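Local coordinates for protein acyl-CoA thioesterase II TesB2 (Mycobacterium marinum, PDB 3U0A) that probably hydrolyses fatty acyl-CoA thioesters to free fatty acids and coenzyme A, as a member of the C/M/P thioester hydrolase family, at residues Gln120-Pro129 / Lys256-Leu264. Residues are numbered along the deposited sequence; the frame is centred on the assembly and turned at random.
Sequences QDAMPAAPPP and KIFTQGGEL. With SO4 (sulfate ion), chain L.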
loop_
_atom_site.group_PDB
_atom_site.type_symbol
_atom_site.label_atom_id
_atom_site.label_comp_id
_atom_site.label_asym_id
_atom_site.label_seq_id
_atom_site.Cartn_x
_atom_site.Cartn_y
_atom_site.Cartn_z
ATOM N N GLN A 120 10.607 14.289 7.214
ATOM C CA GLN A 120 9.609 13.396 7.838
ATOM C C GLN A 120 8.564 14.182 8.616
ATOM O O GLN A 120 8.819 15.301 9.028
ATOM C CB GLN A 120 10.273 12.361 8.753
ATOM C CG GLN A 120 10.706 12.889 10.107
ATOM C CD GLN A 120 11.566 11.895 10.889
ATOM O OE1 GLN A 120 11.049 11.158 11.748
ATOM N NE2 GLN A 120 12.886 11.885 10.613
ATOM N N ASP A 121 7.386 13.600 8.800
ATOM C CA ASP A 121 6.340 14.231 9.595
ATOM C C ASP A 121 6.772 14.165 11.057
ATOM O O ASP A 121 7.510 13.269 11.467
ATOM C CB ASP A 121 4.969 13.515 9.418
ATOM C CG ASP A 121 4.328 13.768 8.060
ATOM O OD1 ASP A 121 4.817 14.626 7.306
ATOM O OD2 ASP A 121 3.330 13.089 7.736
ATOM N N ALA A 122 6.310 15.113 11.840
ATOM C CA ALA A 122 6.631 15.144 13.252
ATOM C C ALA A 122 5.859 14.031 13.956
ATOM O O ALA A 122 4.729 13.675 13.579
ATOM C CB ALA A 122 6.293 16.509 13.857
ATOM N N MET A 123 6.485 13.477 14.975
ATOM C CA MET A 123 5.804 12.572 15.838
ATOM C C MET A 123 4.585 13.261 16.470
ATOM O O MET A 123 4.719 14.334 17.018
ATOM C CB MET A 123 6.741 12.114 16.949
ATOM C CG MET A 123 6.234 10.847 17.605
ATOM S SD MET A 123 7.263 10.416 18.979
ATOM C CE MET A 123 6.449 8.983 19.695
ATOM N N PRO A 124 3.404 12.625 16.419
ATOM C CA PRO A 124 2.242 13.179 17.084
ATOM C C PRO A 124 2.418 13.207 18.596
ATOM O O PRO A 124 3.197 12.417 19.161
ATOM C CB PRO A 124 1.110 12.224 16.710
ATOM C CG PRO A 124 1.800 10.940 16.528
ATOM C CD PRO A 124 3.126 11.286 15.890
ATOM N N ALA A 125 1.722 14.157 19.220
ATOM C CA ALA A 125 1.654 14.223 20.654
ATOM C C ALA A 125 0.993 12.950 21.149
ATOM O O ALA A 125 -0.172 12.670 20.833
ATOM C CB ALA A 125 0.854 15.449 21.101
ATOM N N ALA A 126 1.769 12.146 21.855
ATOM C CA ALA A 126 1.250 11.002 22.579
ATOM C C ALA A 126 1.802 11.115 24.002
ATOM O O ALA A 126 2.760 11.880 24.258
ATOM C CB ALA A 126 1.656 9.691 21.925
ATOM N N PRO A 127 1.148 10.436 24.946
ATOM C CA PRO A 127 1.699 10.450 26.275
ATOM C C PRO A 127 2.775 9.382 26.329
ATOM O O PRO A 127 2.731 8.451 25.522
ATOM C CB PRO A 127 0.504 10.106 27.163
ATOM C CG PRO A 127 -0.444 9.405 26.276
ATOM C CD PRO A 127 -0.240 9.950 24.908
ATOM N N PRO A 128 3.752 9.519 27.245
ATOM C CA PRO A 128 4.750 8.473 27.296
ATOM C C PRO A 128 4.134 7.121 27.674
ATOM O O PRO A 128 3.059 7.078 28.270
ATOM C CB PRO A 128 5.722 8.962 28.373
ATOM C CG PRO A 128 5.609 10.435 28.337
ATOM C CD PRO A 128 4.190 10.736 27.946
ATOM N N PRO A 129 4.798 6.018 27.310
ATOM C CA PRO A 129 4.238 4.704 27.668
ATOM C C PRO A 129 4.249 4.425 29.168
ATOM O O PRO A 129 3.390 3.720 29.677
ATOM C CB PRO A 129 5.177 3.723 26.955
ATOM C CG PRO A 129 6.464 4.476 26.782
ATOM C CD PRO A 129 6.085 5.916 26.598
ATOM N N LYS A 256 1.558 4.787 10.934
ATOM C CA LYS A 256 2.966 5.155 10.927
ATOM C C LYS A 256 3.584 4.763 12.254
ATOM O O LYS A 256 2.957 4.834 13.282
ATOM C CB LYS A 256 3.138 6.656 10.744
ATOM C CG LYS A 256 2.166 7.276 9.786
ATOM C CD LYS A 256 2.779 8.496 9.120
ATOM C CE LYS A 256 1.855 9.051 8.026
ATOM N NZ LYS A 256 0.649 9.742 8.574
ATOM N N ILE A 257 4.829 4.350 12.220
ATOM C CA ILE A 257 5.475 3.860 13.406
ATOM C C ILE A 257 6.690 4.722 13.708
ATOM O O ILE A 257 7.515 4.969 12.838
ATOM C CB ILE A 257 5.832 2.378 13.239
ATOM C CG1 ILE A 257 4.571 1.548 13.318
ATOM C CG2 ILE A 257 6.749 1.913 14.337
ATOM C CD1 ILE A 257 4.424 0.564 12.203
ATOM N N PHE A 258 6.749 5.231 14.934
ATOM C CA PHE A 258 7.848 6.073 15.360
ATOM C C PHE A 258 8.597 5.419 16.516
ATOM O O PHE A 258 8.020 4.652 17.289
ATOM C CB PHE A 258 7.356 7.393 15.851
ATOM C CG PHE A 258 6.626 8.174 14.854
ATOM C CD1 PHE A 258 7.256 9.192 14.184
ATOM C CD2 PHE A 258 5.286 7.964 14.640
ATOM C CE1 PHE A 258 6.568 9.970 13.270
ATOM C CE2 PHE A 258 4.590 8.732 13.736
ATOM C CZ PHE A 258 5.228 9.735 13.040
ATOM N N THR A 259 9.879 5.738 16.621
ATOM C CA THR A 259 10.644 5.425 17.822
ATOM C C THR A 259 10.253 6.447 18.882
ATOM O O THR A 259 9.579 7.454 18.568
ATOM C CB THR A 259 12.168 5.525 17.588
ATOM O OG1 THR A 259 12.542 6.895 17.420
ATOM C CG2 THR A 259 12.577 4.733 16.341
ATOM N N GLN A 260 10.694 6.223 20.110
ATOM C CA GLN A 260 10.381 7.148 21.171
ATOM C C GLN A 260 11.087 8.509 20.972
ATOM O O GLN A 260 10.552 9.550 21.333
ATOM C CB GLN A 260 10.746 6.547 22.502
ATOM C CG GLN A 260 9.788 6.959 23.601
ATOM C CD GLN A 260 10.151 6.336 24.937
ATOM O OE1 GLN A 260 11.164 5.627 25.047
ATOM N NE2 GLN A 260 9.334 6.594 25.955
ATOM N N GLY A 261 12.265 8.510 20.365
ATOM C CA GLY A 261 12.935 9.764 20.018
ATOM C C GLY A 261 12.332 10.476 18.806
ATOM O O GLY A 261 12.846 11.512 18.368
ATOM N N GLY A 262 11.260 9.920 18.239
ATOM C CA GLY A 262 10.448 10.651 17.261
ATOM C C GLY A 262 10.799 10.392 15.820
ATOM O O GLY A 262 10.317 11.084 14.959
ATOM N N GLU A 263 11.634 9.393 15.559
ATOM C CA GLU A 263 11.974 9.029 14.208
ATOM C C GLU A 263 10.867 8.197 13.582
ATOM O O GLU A 263 10.470 7.181 14.141
ATOM C CB GLU A 263 13.253 8.200 14.167
ATOM C CG GLU A 263 14.509 8.889 14.671
ATOM C CD GLU A 263 15.082 9.939 13.696
ATOM O OE1 GLU A 263 15.324 9.609 12.499
ATOM O OE2 GLU A 263 15.324 11.105 14.148
ATOM N N LEU A 264 10.402 8.617 12.404
ATOM C CA LEU A 264 9.431 7.858 11.622
ATOM C C LEU A 264 10.191 6.752 10.891
ATOM O O LEU A 264 11.078 7.039 10.101
ATOM C CB LEU A 264 8.705 8.794 10.625
ATOM C CG LEU A 264 7.832 8.164 9.555
ATOM C CD1 LEU A 264 6.710 7.343 10.161
ATOM C CD2 LEU A 264 7.271 9.272 8.709
HETATM S S SO4 L . -2.793 10.931 7.059
HETATM O O1 SO4 L . -1.860 9.972 6.389
HETATM O O2 SO4 L . -4.027 11.162 6.191
HETATM O O3 SO4 L . -3.113 10.387 8.422
HETATM O O4 SO4 L . -2.059 12.246 7.179
#
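A chi1 of -162° turns M123 CG away from its backbone N, and the extended chain beyond it runs past the ring of F258, whose CG stands opposite its carbonyl carbon (chi1 -61°). The two side chains run antiparallel past one another, and M123 CG comes to 3.9 Å from F258 CG. M123 CA sits over one ring face, toward its rim, in a CH-pi contact, 4.1 Å from the F258 centroid, while L264 CD1 lies over the rim of the opposite face and D121 O approaches the ring's edge within its plane. M123 SD makes an oblique Met-aromatic contact, then reaches G262 CA at 3.6 Å, with its methyl against T259 O. P124 CD meets F258 CE2 at 3.6 Å. The ring thus lies between M123 CA of an irregular linker and L264 CD1 of its own hairpin. Q120 adds the polar grip: its OE1 accepts the N-H of L264 (2.7 Å from L264 N, 165° at the hydrogen), with the donor tilted from the amide plane. Further along, P129 CD packs on Q260 NE2. The turn T259-G262 belongs to the hairpin joining strands 250-259 and 264-275 of the second HotDog-clan thioesterase region; the linker crosses its end, with M123 also touching L238 of strand 237-247 and W175 of strand 171-178, while Q120 pairs antiparallel with a strand of the second subunit.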